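Local coordinates for plasmin and fibronectin-binding protein A (Streptococcus pneumoniae, PDB 4MR0) that acts as a fibronectin-dependent surface adhesin and invasin, binding human fibronectin, plasmin, plasminogen and serum albumin, at residues N360-M374 / G383-K397. Sequence-based numbering, arbitrary orientation.
Sequences NPSNIKILNNHFDNM and GFTDVLIKGNRFDKK
Phe371 sets the CD2 corner of its ring over one face of Phe394, 3.4 Å from CE2, with the two planes inclined by 40°. Phe438 stacks on Phe394 in turn, so the aromatic row continues into the following coil. Here adjacent coils of a right-handed parallel beta-helix, the pectate lyase-like fold of this adhesin, lie in register: strands 364-367 and 387-390 run 3° from parallel, with Ile364 beside Val387 and Ile366 beside Ile389 on the inner face. Where both chains turn, an asparagine ladder takes over. Asn392 gives ND2 to Ile366 O at 2.9 Å, from above the carbonyl plane, and takes Asn369 N on OD1 at 2.8 Å. Ile366 O also accepts Lys390 N; the backbone N of Asn392 is hydrogen-bonded to OD1 of Asn436 in the next coil. On the outer face, the extended Arg393 lays its guanidinium flat on His370. His370 NE2 reaches the anti side of Asp395 OD2 at 2.6 Å in a bent bond (139°), and Arg393 NE meets its syn lone pair in a salt bridge of 2.7 Å. Asn439 holds OD1. The chemistry thus splits by face: apolar packing inside, side-chain amide hydrogen bonds at the bend, and outside a carboxylate that would tend to favour a protonated His370, against the opposing charge of the stacked guanidinium.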
ATOM      1  N   ASN A 360     -14.449   3.850  -6.584  1.00 15.28           N
ATOM      2  CA  ASN A 360     -13.006   3.645  -6.659  1.00 16.23           C
ATOM      3  C   ASN A 360     -12.141   4.831  -6.233  1.00 14.67           C
ATOM      4  O   ASN A 360     -12.338   5.953  -6.701  1.00 15.16           O
ATOM      5  CB  ASN A 360     -12.610   3.265  -8.097  1.00 18.02           C
ATOM      6  CG  ASN A 360     -13.015   1.843  -8.475  1.00 18.69           C
ATOM      7  OD1 ASN A 360     -13.814   1.200  -7.795  1.00 19.28           O
ATOM      8  ND2 ASN A 360     -12.458   1.352  -9.582  1.00 18.00           N
ATOM      9  N   PRO A 361     -11.191   4.608  -5.304  1.00 14.65           N
ATOM     10  CA  PRO A 361     -10.331   5.728  -4.903  1.00 13.47           C
ATOM     11  C   PRO A 361      -9.638   6.195  -6.197  1.00 14.38           C
ATOM     12  O   PRO A 361      -9.217   5.361  -7.006  1.00 15.42           O
ATOM     13  CB  PRO A 361      -9.356   5.077  -3.929  1.00 11.46           C
ATOM     14  CG  PRO A 361     -10.250   4.086  -3.208  1.00 12.73           C
ATOM     15  CD  PRO A 361     -11.078   3.484  -4.353  1.00 14.55           C
ATOM     16  N   SER A 362      -9.517   7.505  -6.399  1.00 12.78           N
ATOM     17  CA  SER A 362      -8.909   8.012  -7.629  1.00 13.88           C
ATOM     18  C   SER A 362      -7.827   9.071  -7.420  1.00 13.87           C
ATOM     19  O   SER A 362      -7.801   9.752  -6.394  1.00 12.43           O
ATOM     20  CB  SER A 362     -10.004   8.563  -8.561  1.00 15.85           C
ATOM     21  OG  SER A 362     -10.654   9.687  -7.989  1.00 17.56           O
ATOM     22  N   ASN A 363      -6.953   9.203  -8.417  1.00 14.36           N
ATOM     23  CA  ASN A 363      -5.822  10.134  -8.400  1.00 13.57           C
ATOM     24  C   ASN A 363      -4.943   9.808  -7.201  1.00 13.45           C
ATOM     25  O   ASN A 363      -4.740  10.623  -6.290  1.00 12.35           O
ATOM     26  CB  ASN A 363      -6.286  11.596  -8.351  1.00 15.04           C
ATOM     27  CG  ASN A 363      -5.135  12.579  -8.574  1.00 16.59           C
ATOM     28  OD1 ASN A 363      -4.077  12.204  -9.084  1.00 17.34           O
ATOM     29  ND2 ASN A 363      -5.342  13.838  -8.205  1.00 15.57           N
ATOM     30  N   ILE A 364      -4.434   8.582  -7.232  1.00 11.56           N
ATOM     31  CA  ILE A 364      -3.579   8.031  -6.196  1.00 13.36           C
ATOM     32  C   ILE A 364      -2.156   8.062  -6.738  1.00 12.93           C
ATOM     33  O   ILE A 364      -1.856   7.428  -7.751  1.00 13.68           O
ATOM     34  CB  ILE A 364      -3.966   6.567  -5.900  1.00 12.56           C
ATOM     35  CG1 ILE A 364      -5.477   6.472  -5.642  1.00 12.07           C
ATOM     36  CG2 ILE A 364      -3.175   6.039  -4.712  1.00 12.59           C
ATOM     37  CD1 ILE A 364      -5.943   7.265  -4.426  1.00 14.48           C
ATOM     38  N   LYS A 365      -1.286   8.802  -6.062  1.00 12.03           N
ATOM     39  CA  LYS A 365       0.097   8.916  -6.496  1.00 13.07           C
ATOM     40  C   LYS A 365       1.034   8.299  -5.475  1.00 11.43           C
ATOM     41  O   LYS A 365       0.984   8.632  -4.296  1.00 13.76           O
ATOM     42  CB  LYS A 365       0.460  10.385  -6.707  1.00 12.61           C
ATOM     43  CG  LYS A 365      -0.365  11.064  -7.778  1.00 15.47           C
ATOM     44  CD  LYS A 365      -0.012  12.548  -7.899  1.00 18.44           C
ATOM     45  CE  LYS A 365      -0.772  13.184  -9.053  1.00 19.60           C
ATOM     46  NZ  LYS A 365      -0.656  14.666  -9.034  1.00 27.46           N
ATOM     47  N   ILE A 366       1.886   7.397  -5.939  1.00 10.60           N
ATOM     48  CA  ILE A 366       2.843   6.715  -5.075  1.00 13.25           C
ATOM     49  C   ILE A 366       4.176   7.077  -5.693  1.00 13.40           C
ATOM     50  O   ILE A 366       4.571   6.509  -6.710  1.00 13.07           O
ATOM     51  CB  ILE A 366       2.587   5.198  -5.105  1.00 13.52           C
ATOM     52  CG1 ILE A 366       1.193   4.929  -4.517  1.00 16.06           C
ATOM     53  CG2 ILE A 366       3.672   4.460  -4.343  1.00 10.38           C
ATOM     54  CD1 ILE A 366       0.715   3.501  -4.639  1.00 18.46           C
ATOM     55  N   LEU A 367       4.856   8.029  -5.056  1.00 14.37           N
ATOM     56  CA  LEU A 367       6.092   8.582  -5.585  1.00 13.44           C
ATOM     57  C   LEU A 367       7.381   8.507  -4.778  1.00 13.42           C
ATOM     58  O   LEU A 367       7.406   8.760  -3.578  1.00 12.01           O
ATOM     59  CB  LEU A 367       5.847  10.051  -5.906  1.00 12.42           C
ATOM     60  CG  LEU A 367       4.493  10.400  -6.538  1.00 13.27           C
ATOM     61  CD1 LEU A 367       4.313  11.915  -6.525  1.00 14.55           C
ATOM     62  CD2 LEU A 367       4.423   9.862  -7.968  1.00 12.86           C
ATOM     63  N   ASN A 368       8.454   8.181  -5.478  1.00 14.01           N
ATOM     64  CA  ASN A 368       9.775   8.153  -4.882  1.00 17.22           C
ATOM     65  C   ASN A 368       9.882   7.499  -3.501  1.00 16.92           C
ATOM     66  O   ASN A 368      10.520   8.059  -2.605  1.00 16.20           O
ATOM     67  CB  ASN A 368      10.278   9.598  -4.810  1.00 19.86           C
ATOM     68  CG  ASN A 368      10.211  10.303  -6.153  1.00 25.91           C
ATOM     69  OD1 ASN A 368      10.012  11.523  -6.226  1.00 31.04           O
ATOM     70  ND2 ASN A 368      10.386   9.543  -7.227  1.00 27.61           N
ATOM     71  N   ASN A 369       9.253   6.337  -3.320  1.00 16.94           N
ATOM     72  CA  ASN A 369       9.331   5.622  -2.043  1.00 17.28           C
ATOM     73  C   ASN A 369      10.324   4.475  -2.178  1.00 18.31           C
ATOM     74  O   ASN A 369      10.661   4.065  -3.292  1.00 19.28           O
ATOM     75  CB  ASN A 369       7.976   5.018  -1.652  1.00 16.63           C
ATOM     76  CG  ASN A 369       6.885   6.055  -1.533  1.00 15.21           C
ATOM     77  OD1 ASN A 369       6.021   6.183  -2.415  1.00 16.07           O
ATOM     78  ND2 ASN A 369       6.918   6.813  -0.448  1.00 12.60           N
ATOM     79  N   HIS A 370      10.782   3.952  -1.042  1.00 17.18           N
ATOM     80  CA  HIS A 370      11.700   2.815  -1.039  1.00 17.30           C
ATOM     81  C   HIS A 370      10.992   1.649  -0.341  1.00 17.84           C
ATOM     82  O   HIS A 370      10.767   1.683   0.867  1.00 17.87           O
ATOM     83  CB  HIS A 370      12.994   3.156  -0.289  1.00 17.85           C
ATOM     84  CG  HIS A 370      14.007   2.050  -0.297  1.00 21.48           C
ATOM     85  ND1 HIS A 370      15.245   2.172   0.296  1.00 22.18           N
ATOM     86  CD2 HIS A 370      13.967   0.805  -0.832  1.00 20.64           C
ATOM     87  CE1 HIS A 370      15.925   1.050   0.127  1.00 21.36           C
ATOM     88  NE2 HIS A 370      15.172   0.205  -0.554  1.00 21.53           N
ATOM     89  N   PHE A 371      10.628   0.630  -1.108  1.00 16.51           N
ATOM     90  CA  PHE A 371       9.950  -0.543  -0.563  1.00 16.35           C
ATOM     91  C   PHE A 371      11.044  -1.589  -0.376  1.00 18.07           C
ATOM     92  O   PHE A 371      11.380  -2.332  -1.301  1.00 17.02           O
ATOM     93  CB  PHE A 371       8.894  -1.023  -1.547  1.00 16.50           C
ATOM     94  CG  PHE A 371       7.840   0.006  -1.847  1.00 17.13           C
ATOM     95  CD1 PHE A 371       6.929   0.393  -0.867  1.00 16.52           C
ATOM     96  CD2 PHE A 371       7.765   0.596  -3.103  1.00 16.05           C
ATOM     97  CE1 PHE A 371       5.949   1.362  -1.140  1.00 16.50           C
ATOM     98  CE2 PHE A 371       6.790   1.563  -3.387  1.00 18.04           C
ATOM     99  CZ  PHE A 371       5.883   1.945  -2.404  1.00 15.51           C
ATOM    100  N   ASP A 372      11.578  -1.635   0.841  1.00 18.38           N
ATOM    101  CA  ASP A 372      12.694  -2.503   1.187  1.00 19.38           C
ATOM    102  C   ASP A 372      12.396  -3.931   1.639  1.00 19.75           C
ATOM    103  O   ASP A 372      12.266  -4.208   2.835  1.00 18.71           O
ATOM    104  CB  ASP A 372      13.535  -1.800   2.253  1.00 20.52           C
ATOM    105  CG  ASP A 372      14.969  -2.293   2.294  1.00 23.36           C
ATOM    106  OD1 ASP A 372      15.296  -3.263   1.583  1.00 24.97           O
ATOM    107  OD2 ASP A 372      15.768  -1.703   3.048  1.00 21.98           O
ATOM    108  N   ASN A 373      12.307  -4.832   0.668  1.00 20.40           N
ATOM    109  CA  ASN A 373      12.076  -6.251   0.928  1.00 22.11           C
ATOM    110  C   ASN A 373      10.711  -6.608   1.523  1.00 22.18           C
ATOM    111  O   ASN A 373      10.641  -7.295   2.545  1.00 23.80           O
ATOM    112  CB  ASN A 373      13.208  -6.784   1.833  1.00 22.09           C
ATOM    113  CG  ASN A 373      13.365  -8.295   1.761  1.00 23.36           C
ATOM    114  OD1 ASN A 373      13.335  -8.887   0.676  1.00 22.30           O
ATOM    115  ND2 ASN A 373      13.553  -8.929   2.919  1.00 23.10           N
ATOM    116  N   MET A 374       9.630  -6.154   0.889  1.00 20.58           N
ATOM    117  CA  MET A 374       8.282  -6.474   1.364  1.00 20.71           C
ATOM    118  C   MET A 374       8.055  -7.968   1.146  1.00 20.61           C
ATOM    119  O   MET A 374       8.634  -8.560   0.236  1.00 21.96           O
ATOM    120  CB  MET A 374       7.226  -5.680   0.589  1.00 20.42           C
ATOM    121  CG  MET A 374       6.718  -4.408   1.295  1.00 19.02           C
ATOM    122  SD  MET A 374       7.886  -3.080   1.621  1.00 16.89           S
ATOM    123  CE  MET A 374       8.712  -3.709   3.138  1.00 20.37           C
ATOM    124  N   GLY A 383      -9.641  -1.967  -7.673  1.00 14.99           N
ATOM    125  CA  GLY A 383     -10.604  -0.895  -7.513  1.00 17.39           C
ATOM    126  C   GLY A 383     -10.066   0.525  -7.406  1.00 17.96           C
ATOM    127  O   GLY A 383     -10.613   1.331  -6.655  1.00 18.58           O
ATOM    128  N   PHE A 384      -8.992   0.838  -8.129  1.00 17.75           N
ATOM    129  CA  PHE A 384      -8.434   2.198  -8.134  1.00 15.70           C
ATOM    130  C   PHE A 384      -8.594   2.755  -9.549  1.00 14.93           C
ATOM    131  O   PHE A 384      -8.613   2.000 -10.516  1.00 15.39           O
ATOM    132  CB  PHE A 384      -6.932   2.209  -7.807  1.00 13.63           C
ATOM    133  CG  PHE A 384      -6.604   2.134  -6.337  1.00 14.59           C
ATOM    134  CD1 PHE A 384      -7.603   1.982  -5.377  1.00 14.61           C
ATOM    135  CD2 PHE A 384      -5.274   2.184  -5.920  1.00 12.54           C
ATOM    136  CE1 PHE A 384      -7.279   1.877  -4.020  1.00 15.14           C
ATOM    137  CE2 PHE A 384      -4.938   2.082  -4.567  1.00 15.15           C
ATOM    138  CZ  PHE A 384      -5.948   1.926  -3.615  1.00 14.37           C
ATOM    139  N   THR A 385      -8.692   4.073  -9.665  1.00 13.91           N
ATOM    140  CA  THR A 385      -8.806   4.713 -10.970  1.00 15.24           C
ATOM    141  C   THR A 385      -7.850   5.902 -10.996  1.00 15.15           C
ATOM    142  O   THR A 385      -7.831   6.711 -10.067  1.00 16.43           O
ATOM    143  CB  THR A 385     -10.241   5.192 -11.240  1.00 16.57           C
ATOM    144  OG1 THR A 385     -11.149   4.090 -11.081  1.00 19.74           O
ATOM    145  CG2 THR A 385     -10.360   5.732 -12.668  1.00 16.64           C
ATOM    146  N   ASP A 386      -7.049   5.992 -12.053  1.00 13.97           N
ATOM    147  CA  ASP A 386      -6.069   7.066 -12.199  1.00 15.55           C
ATOM    148  C   ASP A 386      -5.024   6.955 -11.091  1.00 15.82           C
ATOM    149  O   ASP A 386      -5.050   7.684 -10.097  1.00 15.37           O
ATOM    150  CB  ASP A 386      -6.750   8.441 -12.161  1.00 15.46           C
ATOM    151  CG  ASP A 386      -5.765   9.590 -12.341  1.00 21.15           C
ATOM    152  OD1 ASP A 386      -4.619   9.341 -12.791  1.00 19.59           O
ATOM    153  OD2 ASP A 386      -6.137  10.749 -12.044  1.00 21.11           O
ATOM    154  N   VAL A 387      -4.107   6.015 -11.284  1.00 15.32           N
ATOM    155  CA  VAL A 387      -3.041   5.757 -10.333  1.00 13.99           C
ATOM    156  C   VAL A 387      -1.699   6.020 -10.985  1.00 14.11           C
ATOM    157  O   VAL A 387      -1.511   5.744 -12.175  1.00 14.89           O
ATOM    158  CB  VAL A 387      -3.060   4.285  -9.882  1.00 14.55           C
ATOM    159  CG1 VAL A 387      -1.963   4.037  -8.863  1.00 15.01           C
ATOM    160  CG2 VAL A 387      -4.425   3.936  -9.309  1.00 16.65           C
ATOM    161  N   LEU A 388      -0.769   6.560 -10.207  1.00 13.85           N
ATOM    162  CA  LEU A 388       0.568   6.826 -10.708  1.00 13.17           C
ATOM    163  C   LEU A 388       1.578   6.273  -9.713  1.00 12.56           C
ATOM    164  O   LEU A 388       1.669   6.740  -8.574  1.00 14.88           O
ATOM    165  CB  LEU A 388       0.797   8.332 -10.906  1.00 13.21           C
ATOM    166  CG  LEU A 388       2.221   8.717 -11.347  1.00 14.64           C
ATOM    167  CD1 LEU A 388       2.552   8.025 -12.672  1.00 13.19           C
ATOM    168  CD2 LEU A 388       2.339  10.236 -11.485  1.00 14.83           C
ATOM    169  N   ILE A 389       2.310   5.253 -10.145  1.00 11.96           N
ATOM    170  CA  ILE A 389       3.344   4.614  -9.336  1.00 12.72           C
ATOM    171  C   ILE A 389       4.622   4.974 -10.079  1.00 14.20           C
ATOM    172  O   ILE A 389       4.970   4.340 -11.082  1.00 13.77           O
ATOM    173  CB  ILE A 389       3.147   3.093  -9.316  1.00 13.37           C
ATOM    174  CG1 ILE A 389       1.765   2.774  -8.737  1.00 13.70           C
ATOM    175  CG2 ILE A 389       4.245   2.442  -8.489  1.00 16.03           C
ATOM    176  CD1 ILE A 389       1.219   1.416  -9.135  1.00 13.27           C
ATOM    177  N   LYS A 390       5.320   5.987  -9.576  1.00 14.55           N
ATOM    178  CA  LYS A 390       6.507   6.490 -10.256  1.00 16.44           C
ATOM    179  C   LYS A 390       7.751   6.776  -9.427  1.00 15.26           C
ATOM    180  O   LYS A 390       7.676   7.304  -8.309  1.00 11.73           O
ATOM    181  CB  LYS A 390       6.098   7.752 -11.017  1.00 19.69           C
ATOM    182  CG  LYS A 390       7.215   8.488 -11.723  1.00 22.88           C
ATOM    183  CD  LYS A 390       6.619   9.458 -12.731  1.00 27.72           C
ATOM    184  CE  LYS A 390       7.153  10.866 -12.550  1.00 31.29           C
ATOM    185  NZ  LYS A 390       6.767  11.427 -11.225  1.00 32.68           N
ATOM    186  N   GLY A 391       8.900   6.424 -10.005  1.00 14.56           N
ATOM    187  CA  GLY A 391      10.180   6.671  -9.362  1.00 15.51           C
ATOM    188  C   GLY A 391      10.447   5.988  -8.039  1.00 15.04           C
ATOM    189  O   GLY A 391      11.251   6.481  -7.238  1.00 16.33           O
ATOM    190  N   ASN A 392       9.791   4.858  -7.802  1.00 14.73           N
ATOM    191  CA  ASN A 392       9.970   4.119  -6.560  1.00 15.38           C
ATOM    192  C   ASN A 392      11.072   3.076  -6.710  1.00 17.64           C
ATOM    193  O   ASN A 392      11.427   2.685  -7.819  1.00 15.29           O
ATOM    194  CB  ASN A 392       8.671   3.410  -6.178  1.00 15.23           C
ATOM    195  CG  ASN A 392       7.526   4.374  -5.957  1.00 14.51           C
ATOM    196  OD1 ASN A 392       7.426   5.006  -4.904  1.00 13.45           O
ATOM    197  ND2 ASN A 392       6.657   4.501  -6.960  1.00 11.69           N
ATOM    198  N   ARG A 393      11.615   2.638  -5.583  1.00 18.78           N
ATOM    199  CA  ARG A 393      12.647   1.614  -5.577  1.00 19.68           C
ATOM    200  C   ARG A 393      12.100   0.394  -4.830  1.00 19.60           C
ATOM    201  O   ARG A 393      11.755   0.480  -3.651  1.00 18.70           O
ATOM    202  CB  ARG A 393      13.906   2.140  -4.888  1.00 23.98           C
ATOM    203  CG  ARG A 393      14.920   1.063  -4.572  1.00 30.74           C
ATOM    204  CD  ARG A 393      16.185   1.662  -3.994  1.00 36.04           C
ATOM    205  NE  ARG A 393      17.081   0.629  -3.484  1.00 42.09           N
ATOM    206  CZ  ARG A 393      18.270   0.877  -2.943  1.00 44.84           C
ATOM    207  NH1 ARG A 393      18.708   2.127  -2.842  1.00 45.99           N
ATOM    208  NH2 ARG A 393      19.017  -0.126  -2.493  1.00 45.78           N
ATOM    209  N   PHE A 394      12.004  -0.737  -5.518  1.00 19.42           N
ATOM    210  CA  PHE A 394      11.494  -1.959  -4.895  1.00 20.20           C
ATOM    211  C   PHE A 394      12.631  -2.957  -4.771  1.00 22.77           C
ATOM    212  O   PHE A 394      13.124  -3.461  -5.787  1.00 24.06           O
ATOM    213  CB  PHE A 394      10.399  -2.612  -5.744  1.00 18.16           C
ATOM    214  CG  PHE A 394       9.210  -1.732  -6.022  1.00 18.13           C
ATOM    215  CD1 PHE A 394       9.322  -0.626  -6.863  1.00 17.33           C
ATOM    216  CD2 PHE A 394       7.958  -2.055  -5.494  1.00 16.23           C
ATOM    217  CE1 PHE A 394       8.203   0.144  -7.182  1.00 16.08           C
ATOM    218  CE2 PHE A 394       6.834  -1.300  -5.802  1.00 16.81           C
ATOM    219  CZ  PHE A 394       6.949  -0.196  -6.651  1.00 18.24           C
ATOM    220  N   ASP A 395      13.046  -3.249  -3.544  1.00 21.99           N
ATOM    221  CA  ASP A 395      14.119  -4.214  -3.337  1.00 24.34           C
ATOM    222  C   ASP A 395      13.546  -5.517  -2.801  1.00 25.26           C
ATOM    223  O   ASP A 395      12.579  -5.517  -2.036  1.00 23.74           O
ATOM    224  CB  ASP A 395      15.161  -3.674  -2.356  1.00 26.09           C
ATOM    225  CG  ASP A 395      15.968  -2.517  -2.929  1.00 29.62           C
ATOM    226  OD1 ASP A 395      16.352  -2.580  -4.119  1.00 32.21           O
ATOM    227  OD2 ASP A 395      16.234  -1.551  -2.184  1.00 31.63           O
ATOM    228  N   LYS A 396      14.134  -6.631  -3.215  1.00 25.24           N
ATOM    229  CA  LYS A 396      13.681  -7.935  -2.754  1.00 26.44           C
ATOM    230  C   LYS A 396      14.890  -8.835  -2.602  1.00 28.31           C
ATOM    231  O   LYS A 396      15.594  -9.119  -3.572  1.00 29.12           O
ATOM    232  CB  LYS A 396      12.688  -8.541  -3.748  1.00 25.65           C
ATOM    233  CG  LYS A 396      12.099  -9.879  -3.319  1.00 25.37           C
ATOM    234  CD  LYS A 396      11.304  -9.780  -2.025  1.00 25.63           C
ATOM    235  CE  LYS A 396      10.635 -11.112  -1.697  1.00 26.01           C
ATOM    236  NZ  LYS A 396      10.006 -11.123  -0.346  1.00 24.89           N
ATOM    237  N   LYS A 397      15.140  -9.266  -1.373  1.00 30.11           N
ATOM    238  CA  LYS A 397      16.276 -10.127  -1.087  1.00 31.05           C
ATOM    239  C   LYS A 397      15.876 -11.598  -1.122  1.00 31.72           C
ATOM    240  O   LYS A 397      14.705 -11.936  -1.310  1.00 30.49           O
ATOM    241  CB  LYS A 397      16.860  -9.782   0.285  1.00 31.64           C
ATOM    242  CG  LYS A 397      17.412  -8.370   0.384  1.00 35.12           C
ATOM    243  CD  LYS A 397      18.144  -8.157   1.704  1.00 39.06           C
ATOM    244  CE  LYS A 397      17.196  -7.868   2.857  1.00 40.66           C
ATOM    245  NZ  LYS A 397      17.000  -6.396   3.035  1.00 42.99           N
TER
HETATM  246  O   HOH W   1     -11.456   1.910 -12.677  1.00 17.87           O
HETATM  247  O   HOH W   2       9.977  -4.678  -1.774  1.00 18.26           O
HETATM  248  O   HOH W   3      10.150 -10.372   2.665  1.00 23.72           O
HETATM  249  O   HOH W   4      15.009  -7.104   5.243  1.00 26.70           O
HETATM  250  O   HOH W   5      12.543 -12.223   0.557  1.00 32.58           O